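Local atomic coordinates of probable chitinase A (Chromobacterium violaceum, PDB entry 4TX8), a protein that probably hydrolyses chitin as a family 18 endochitinase, with a family 5/12 carbohydrate-binding module ahead of the catalytic barrel. Residues W29-G38 and A50-N61; W113-F124 and S150-G158. All coordinates share one frame; numbering follows the deposited sequence.

Interaction 1 (W29-G38 and A50-N61); sequences WAEGTAYKVG and ALVAHTAYVGAN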
# COMPACT_ATOMS: atom_id res chain seq x y z
N TRP A 29 -17.45 1.06 -24.77
CA TRP A 29 -16.45 1.75 -25.58
C TRP A 29 -16.05 0.86 -26.75
O TRP A 29 -15.86 -0.34 -26.59
CB TRP A 29 -15.23 2.11 -24.73
CG TRP A 29 -14.13 2.76 -25.49
CD1 TRP A 29 -13.96 4.10 -25.72
CD2 TRP A 29 -13.03 2.11 -26.14
NE1 TRP A 29 -12.83 4.31 -26.46
CE2 TRP A 29 -12.24 3.10 -26.73
CE3 TRP A 29 -12.64 0.77 -26.27
CZ2 TRP A 29 -11.08 2.81 -27.45
CZ3 TRP A 29 -11.49 0.48 -26.98
CH2 TRP A 29 -10.72 1.50 -27.56
N ALA A 30 -15.93 1.45 -27.94
CA ALA A 30 -15.59 0.68 -29.13
C ALA A 30 -14.80 1.51 -30.13
O ALA A 30 -15.11 2.68 -30.37
CB ALA A 30 -16.85 0.13 -29.78
N GLU A 31 -13.78 0.90 -30.72
CA GLU A 31 -12.98 1.59 -31.72
C GLU A 31 -13.81 1.87 -32.97
O GLU A 31 -14.74 1.12 -33.28
CB GLU A 31 -11.73 0.77 -32.08
CG GLU A 31 -10.71 0.72 -30.95
CD GLU A 31 -9.33 0.32 -31.42
OE1 GLU A 31 -8.34 0.79 -30.81
OE2 GLU A 31 -9.22 -0.47 -32.38
N GLY A 32 -13.49 2.96 -33.65
CA GLY A 32 -14.23 3.36 -34.83
C GLY A 32 -15.39 4.28 -34.50
O GLY A 32 -16.09 4.75 -35.39
N THR A 33 -15.59 4.54 -33.21
CA THR A 33 -16.71 5.35 -32.75
C THR A 33 -16.32 6.81 -32.51
O THR A 33 -15.27 7.10 -31.94
CB THR A 33 -17.31 4.78 -31.45
OG1 THR A 33 -17.55 3.38 -31.60
CG2 THR A 33 -18.62 5.48 -31.10
N ALA A 34 -17.17 7.73 -32.96
CA ALA A 34 -16.98 9.15 -32.71
C ALA A 34 -17.65 9.55 -31.40
O ALA A 34 -18.84 9.31 -31.21
CB ALA A 34 -17.52 9.97 -33.87
N TYR A 35 -16.88 10.17 -30.51
CA TYR A 35 -17.40 10.60 -29.22
C TYR A 35 -17.39 12.12 -29.08
O TYR A 35 -16.51 12.79 -29.61
CB TYR A 35 -16.58 9.97 -28.09
CG TYR A 35 -16.66 8.47 -28.05
CD1 TYR A 35 -17.83 7.82 -27.66
CD2 TYR A 35 -15.57 7.68 -28.41
CE1 TYR A 35 -17.92 6.44 -27.64
CE2 TYR A 35 -15.65 6.30 -28.38
CZ TYR A 35 -16.82 5.69 -27.99
OH TYR A 35 -16.90 4.32 -27.96
N LYS A 36 -18.39 12.64 -28.39
CA LYS A 36 -18.44 14.06 -28.06
C LYS A 36 -18.06 14.27 -26.60
O LYS A 36 -18.15 13.34 -25.80
CB LYS A 36 -19.82 14.65 -28.32
CG LYS A 36 -20.29 14.61 -29.76
CD LYS A 36 -21.61 15.35 -29.88
CE LYS A 36 -22.37 14.95 -31.13
NZ LYS A 36 -23.81 15.33 -31.01
N VAL A 37 -17.64 15.49 -26.26
CA VAL A 37 -17.36 15.83 -24.87
C VAL A 37 -18.60 15.58 -24.02
O VAL A 37 -19.70 16.00 -24.37
CB VAL A 37 -16.93 17.31 -24.73
CG1 VAL A 37 -16.76 17.68 -23.26
CG2 VAL A 37 -15.65 17.58 -25.50
N GLY A 38 -18.42 14.86 -22.91
CA GLY A 38 -19.53 14.56 -22.03
C GLY A 38 -20.15 13.19 -22.26
O GLY A 38 -20.94 12.73 -21.44
N ALA A 50 -16.14 11.35 -21.60
CA ALA A 50 -15.24 11.91 -22.60
C ALA A 50 -14.82 13.34 -22.27
O ALA A 50 -15.66 14.18 -21.95
CB ALA A 50 -15.87 11.85 -23.98
N LEU A 51 -13.52 13.60 -22.36
CA LEU A 51 -12.97 14.93 -22.12
C LEU A 51 -12.82 15.71 -23.41
O LEU A 51 -12.79 16.94 -23.41
CB LEU A 51 -11.62 14.82 -21.42
CG LEU A 51 -11.63 14.29 -19.99
CD1 LEU A 51 -10.22 13.99 -19.52
CD2 LEU A 51 -12.30 15.30 -19.08
N VAL A 52 -12.70 14.98 -24.51
CA VAL A 52 -12.40 15.57 -25.81
C VAL A 52 -13.27 14.93 -26.89
O VAL A 52 -13.42 13.71 -26.92
CB VAL A 52 -10.91 15.39 -26.19
CG1 VAL A 52 -10.63 15.98 -27.56
CG2 VAL A 52 -10.00 16.03 -25.14
N ALA A 53 -13.84 15.75 -27.77
CA ALA A 53 -14.54 15.23 -28.94
C ALA A 53 -13.54 14.58 -29.87
O ALA A 53 -12.63 15.24 -30.38
CB ALA A 53 -15.30 16.34 -29.65
N HIS A 54 -13.69 13.28 -30.09
CA HIS A 54 -12.73 12.52 -30.87
C HIS A 54 -13.30 11.21 -31.35
O HIS A 54 -14.35 10.76 -30.88
CB HIS A 54 -11.48 12.24 -30.04
CG HIS A 54 -11.68 11.16 -29.02
ND1 HIS A 54 -12.48 11.34 -27.91
CD2 HIS A 54 -11.22 9.89 -28.95
CE1 HIS A 54 -12.49 10.23 -27.20
NE2 HIS A 54 -11.74 9.34 -27.81
N THR A 55 -12.58 10.57 -32.27
CA THR A 55 -12.89 9.22 -32.70
C THR A 55 -11.84 8.27 -32.16
O THR A 55 -10.64 8.57 -32.20
CB THR A 55 -12.95 9.13 -34.24
OG1 THR A 55 -14.12 9.81 -34.71
CG2 THR A 55 -13.01 7.68 -34.69
N ALA A 56 -12.27 7.13 -31.64
CA ALA A 56 -11.34 6.09 -31.22
C ALA A 56 -10.92 5.29 -32.44
O ALA A 56 -11.47 4.22 -32.71
CB ALA A 56 -11.98 5.19 -30.17
N TYR A 57 -9.95 5.81 -33.18
CA TYR A 57 -9.54 5.20 -34.45
C TYR A 57 -9.08 3.76 -34.25
O TYR A 57 -8.42 3.44 -33.26
CB TYR A 57 -8.44 6.03 -35.12
CG TYR A 57 -8.84 7.46 -35.41
CD1 TYR A 57 -9.77 7.75 -36.40
CD2 TYR A 57 -8.29 8.51 -34.69
CE1 TYR A 57 -10.14 9.05 -36.67
CE2 TYR A 57 -8.66 9.82 -34.95
CZ TYR A 57 -9.58 10.09 -35.94
OH TYR A 57 -9.96 11.38 -36.21
N VAL A 58 -9.43 2.91 -35.20
CA VAL A 58 -9.12 1.48 -35.11
C VAL A 58 -7.61 1.26 -35.08
O VAL A 58 -6.87 1.86 -35.86
CB VAL A 58 -9.76 0.69 -36.28
CG1 VAL A 58 -9.37 1.29 -37.64
CG2 VAL A 58 -9.40 -0.78 -36.21
N GLY A 59 -7.16 0.42 -34.16
CA GLY A 59 -5.75 0.09 -34.04
C GLY A 59 -4.94 1.05 -33.19
O GLY A 59 -3.74 0.84 -32.98
N ALA A 60 -5.58 2.10 -32.69
CA ALA A 60 -4.89 3.11 -31.89
C ALA A 60 -4.87 2.75 -30.41
O ALA A 60 -4.00 3.20 -29.67
CB ALA A 60 -5.53 4.47 -32.10
N ASN A 61 -5.83 1.93 -29.99
CA ASN A 61 -6.00 1.51 -28.59
C ASN A 61 -6.10 2.68 -27.62
O ASN A 61 -5.49 2.68 -26.54
CB ASN A 61 -4.85 0.58 -28.17
CG ASN A 61 -5.14 -0.14 -26.87
OD1 ASN A 61 -6.28 -0.54 -26.59
ND2 ASN A 61 -4.11 -0.30 -26.04
O HOH W 1 -11.37 6.66 -27.16
O HOH W 2 -8.75 3.60 -30.37

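Interaction 2 (W113-F124 and S150-G158); sequences WHNFANPSGSAF and SFTLDPAAG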
# COMPACT_ATOMS: atom_id res chain seq x y z
N TRP A 113 -3.14 6.60 -2.43
CA TRP A 113 -3.76 7.69 -3.17
C TRP A 113 -2.67 8.64 -3.69
O TRP A 113 -1.89 9.18 -2.90
CB TRP A 113 -4.76 8.42 -2.26
CG TRP A 113 -5.42 9.65 -2.82
CD1 TRP A 113 -6.56 9.71 -3.57
CD2 TRP A 113 -5.00 11.01 -2.63
NE1 TRP A 113 -6.87 11.01 -3.87
CE2 TRP A 113 -5.93 11.83 -3.30
CE3 TRP A 113 -3.93 11.61 -1.96
CZ2 TRP A 113 -5.81 13.22 -3.33
CZ3 TRP A 113 -3.81 12.99 -1.99
CH2 TRP A 113 -4.75 13.78 -2.67
N HIS A 114 -2.59 8.81 -5.01
CA HIS A 114 -1.54 9.64 -5.62
C HIS A 114 -1.70 11.12 -5.28
O HIS A 114 -2.65 11.76 -5.73
CB HIS A 114 -1.53 9.50 -7.15
CG HIS A 114 -1.27 8.11 -7.64
ND1 HIS A 114 -1.14 7.82 -8.99
CD2 HIS A 114 -1.12 6.93 -6.99
CE1 HIS A 114 -0.92 6.53 -9.14
NE2 HIS A 114 -0.90 5.97 -7.95
N ASN A 115 -0.76 11.67 -4.52
CA ASN A 115 -0.70 13.11 -4.32
C ASN A 115 0.14 13.74 -5.43
O ASN A 115 1.00 14.58 -5.19
CB ASN A 115 -0.12 13.45 -2.94
CG ASN A 115 -0.15 14.93 -2.64
OD1 ASN A 115 -1.13 15.62 -2.92
ND2 ASN A 115 0.95 15.44 -2.09
N PHE A 116 -0.13 13.31 -6.66
CA PHE A 116 0.65 13.72 -7.82
C PHE A 116 -0.00 13.24 -9.11
O PHE A 116 -0.96 12.46 -9.08
CB PHE A 116 2.09 13.19 -7.73
CG PHE A 116 2.19 11.70 -7.57
CD1 PHE A 116 2.18 11.12 -6.31
CD2 PHE A 116 2.30 10.87 -8.68
CE1 PHE A 116 2.27 9.74 -6.15
CE2 PHE A 116 2.40 9.49 -8.53
CZ PHE A 116 2.38 8.93 -7.26
N ALA A 117 0.51 13.72 -10.24
CA ALA A 117 0.08 13.23 -11.55
C ALA A 117 1.10 12.25 -12.11
O ALA A 117 2.30 12.41 -11.90
CB ALA A 117 -0.13 14.41 -12.52
N ASN A 118 0.62 11.23 -12.81
CA ASN A 118 1.50 10.24 -13.42
C ASN A 118 0.73 9.57 -14.57
O ASN A 118 -0.36 10.03 -14.91
CB ASN A 118 2.01 9.27 -12.34
CG ASN A 118 1.09 8.10 -12.08
OD1 ASN A 118 -0.11 8.15 -12.32
ND2 ASN A 118 1.66 7.02 -11.55
N PRO A 119 1.28 8.52 -15.22
CA PRO A 119 0.50 8.01 -16.35
C PRO A 119 -0.91 7.48 -16.02
O PRO A 119 -1.67 7.22 -16.94
CB PRO A 119 1.38 6.87 -16.89
CG PRO A 119 2.74 7.29 -16.55
CD PRO A 119 2.61 7.86 -15.18
N SER A 120 -1.26 7.36 -14.74
CA SER A 120 -2.62 6.97 -14.37
C SER A 120 -3.59 8.12 -14.58
O SER A 120 -4.81 7.93 -14.58
CB SER A 120 -2.69 6.53 -12.90
OG SER A 120 -2.65 7.67 -12.04
N GLY A 121 -3.04 9.32 -14.76
CA GLY A 121 -3.83 10.53 -14.83
C GLY A 121 -3.47 11.45 -13.68
O GLY A 121 -2.58 11.14 -12.88
N SER A 122 -4.15 12.58 -13.60
CA SER A 122 -3.91 13.54 -12.54
C SER A 122 -4.46 13.04 -11.21
O SER A 122 -5.21 12.07 -11.17
CB SER A 122 -4.54 14.89 -12.88
OG SER A 122 -5.95 14.84 -12.72
N ALA A 123 -4.08 13.71 -10.13
CA ALA A 123 -4.68 13.44 -8.83
C ALA A 123 -6.16 13.79 -8.88
O ALA A 123 -6.60 14.56 -9.73
CB ALA A 123 -3.97 14.24 -7.74
N PHE A 124 -6.92 13.22 -7.96
CA PHE A 124 -8.35 13.49 -7.87
C PHE A 124 -8.73 13.70 -6.41
O PHE A 124 -8.04 13.19 -5.52
CB PHE A 124 -9.15 12.35 -8.51
CG PHE A 124 -9.09 11.05 -7.76
CD1 PHE A 124 -8.01 10.20 -7.91
CD2 PHE A 124 -10.11 10.69 -6.90
CE1 PHE A 124 -7.95 9.00 -7.21
CE2 PHE A 124 -10.06 9.49 -6.20
CZ PHE A 124 -8.98 8.65 -6.36
N SER A 150 8.17 17.47 4.93
CA SER A 150 7.11 18.41 4.59
C SER A 150 6.00 17.73 3.80
O SER A 150 6.18 16.62 3.30
CB SER A 150 7.67 19.60 3.81
OG SER A 150 8.24 19.17 2.59
N PHE A 151 4.86 18.40 3.69
CA PHE A 151 3.76 17.91 2.87
C PHE A 151 3.12 19.06 2.11
O PHE A 151 2.80 20.10 2.69
CB PHE A 151 2.70 17.21 3.72
CG PHE A 151 1.49 16.79 2.94
CD1 PHE A 151 1.54 15.71 2.08
CD2 PHE A 151 0.30 17.50 3.06
CE1 PHE A 151 0.42 15.32 1.35
CE2 PHE A 151 -0.82 17.13 2.33
CZ PHE A 151 -0.76 16.04 1.48
N THR A 152 2.92 18.86 0.81
CA THR A 152 2.25 19.85 -0.02
C THR A 152 1.21 19.17 -0.91
O THR A 152 1.53 18.25 -1.66
CB THR A 152 3.24 20.63 -0.89
OG1 THR A 152 4.33 21.09 -0.09
CG2 THR A 152 2.55 21.82 -1.54
N LEU A 153 -0.03 19.63 -0.81
CA LEU A 153 -1.13 19.02 -1.54
C LEU A 153 -1.09 19.34 -3.03
O LEU A 153 -0.84 20.48 -3.42
CB LEU A 153 -2.46 19.48 -0.95
CG LEU A 153 -3.72 18.92 -1.60
CD1 LEU A 153 -3.87 17.44 -1.28
CD2 LEU A 153 -4.94 19.70 -1.15
N ASP A 154 -1.33 18.32 -3.86
CA ASP A 154 -1.53 18.54 -5.28
C ASP A 154 -2.83 19.31 -5.46
O ASP A 154 -3.89 18.85 -5.02
CB ASP A 154 -1.55 17.21 -6.04
CG ASP A 154 -1.56 17.39 -7.56
OD1 ASP A 154 -2.38 18.16 -8.08
OD2 ASP A 154 -0.73 16.74 -8.24
N PRO A 155 -2.77 20.48 -6.11
CA PRO A 155 -3.94 21.36 -6.26
C PRO A 155 -5.12 20.70 -6.97
O PRO A 155 -6.26 21.13 -6.77
CB PRO A 155 -3.40 22.54 -7.08
CG PRO A 155 -2.17 22.02 -7.74
CD PRO A 155 -1.58 21.04 -6.77
N ALA A 156 -4.86 19.68 -7.78
CA ALA A 156 -5.94 18.96 -8.45
C ALA A 156 -6.86 18.25 -7.46
O ALA A 156 -7.98 17.88 -7.79
CB ALA A 156 -5.36 17.96 -9.45
N ALA A 157 -6.37 18.05 -6.23
CA ALA A 157 -7.18 17.45 -5.18
C ALA A 157 -8.10 18.48 -4.53
O ALA A 157 -8.94 18.14 -3.69
CB ALA A 157 -6.29 16.80 -4.13
N GLY A 158 -7.94 19.74 -4.92
CA GLY A 158 -8.70 20.83 -4.33
C GLY A 158 -7.84 21.64 -3.39
O GLY A 158 -6.62 21.47 -3.34
O HOH W 3 -2.17 15.85 -10.40

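Interaction 1 (W29-G38 and A50-N61)
Trp29 meets Ala56 CB along the NE1-CE2-CZ2 side of its indole, obliquely, with CZ2 closest at 3.7 Å, and its NE1 gives its hydrogen to a water that also bonds His54 NE2. Glu31 turns its carboxylate into the type II turn Tyr57-Ala60. The Glu31 side chain runs extended beyond CG, which carries both oxygens to backbone N-H groups: OE1 takes Asn61 N at 2.9 Å, nearly along the C-O axis, while Gly59 N reaches OE2 at 2.9 Å from above the carboxylate plane. A water links OE1 to Tyr57 O as a third hold on this group. Gly32, inside the type II turn Ala30-Thr33, sends its N to Ala56 O, and Thr33 O receives Ala56 N. Ala34 faces Thr55 as a non-hydrogen-bonded antiparallel pair, its CB 3.5 Å from Thr55 OG1. Tyr35 and His54 form the adjoining hydrogen-bonded pair: Tyr35 N donates to His54 O, and His54 N to Tyr35 O at 2.9 Å. Their rings are inclined at 42°, CD2 of Tyr35 lying 4.2 Å from His54 CE1. His54 ND1 donates to Val52 O in the imidazole plane, which fixes the ring's rotation, and Tyr35 OH accepts from Ala30 N. Val37 lays CG2 against Ala53 N, and Gly38 N closes the far end on Ala50 O. This two-stranded antiparallel sheet, 34-35 with 54-55, lies within the carbohydrate-binding module; Trp71 of strand 71-73 meets the rings of Trp29, Tyr35 and His54, while Val41 of strand 40-43 touches Trp29 and Tyr35.

Interaction 2 (W113-F124 and S150-G158)
Asn115 lays its amide across the backbone of 152-154 and bonds with both ends. Its CG stands anti to the backbone N (chi1 -175°), which carries the amide over to that chain: OD1 accepts from Asp154 N at 2.9 Å, and ND2 gives a nearly straight bond of 2.9 Å to Thr152 O, which lies in the amide plane. The two bonds settle which end is oxygen and which nitrogen. The amide is inclined 26° to the Phe151 ring, whose CE1 is 3.5 Å from ND2. Asp154 runs past Asn115 in the opposite direction, its carboxylate turned 72° from the amide. Its OD1 takes Ala156 N on the anti lone pair, an Asx turn leading into the 3-10 segment 155-157, while OD2 accepts from a water held by Ala123 N. Trp113 presents an edge: CH2 meets Ala157 CB at 3.7 Å, and NE1 donates to Phe124 O. The Leu153 side chain crosses Trp113 at about a right angle, its CD1 4.0 Å from Trp113 CH2. Thus the loop following strand 108-114 is pinned to the connection between strand 149-150 and helix 160-171, within the parallel-stranded beta/alpha (TIM) barrel of family 18 glycoside hydrolases.

From the N terminus, interaction 1 comes first: 29-38 pairs with 50-61, closing a loop built mostly of strands 40-43 and 46-50 inside the carbohydrate-binding module. The chain then passes strand 71-73 and residues 78-98, which are not modelled, before entering the barrel. Interaction 2 opens on strand 108-114 and closes when 150-158 returns after strands 135-143 and 149-150, just ahead of helix 160-171. The two loops follow in series, neither nested nor crossed. The centres of interactions 1 and 2 are about 26 Å apart, and the nearest atoms of interactions 1 and 2 about 8 Å, without touching; one contact pairs the two short strands of the small module, while the other joins loops early in the barrel.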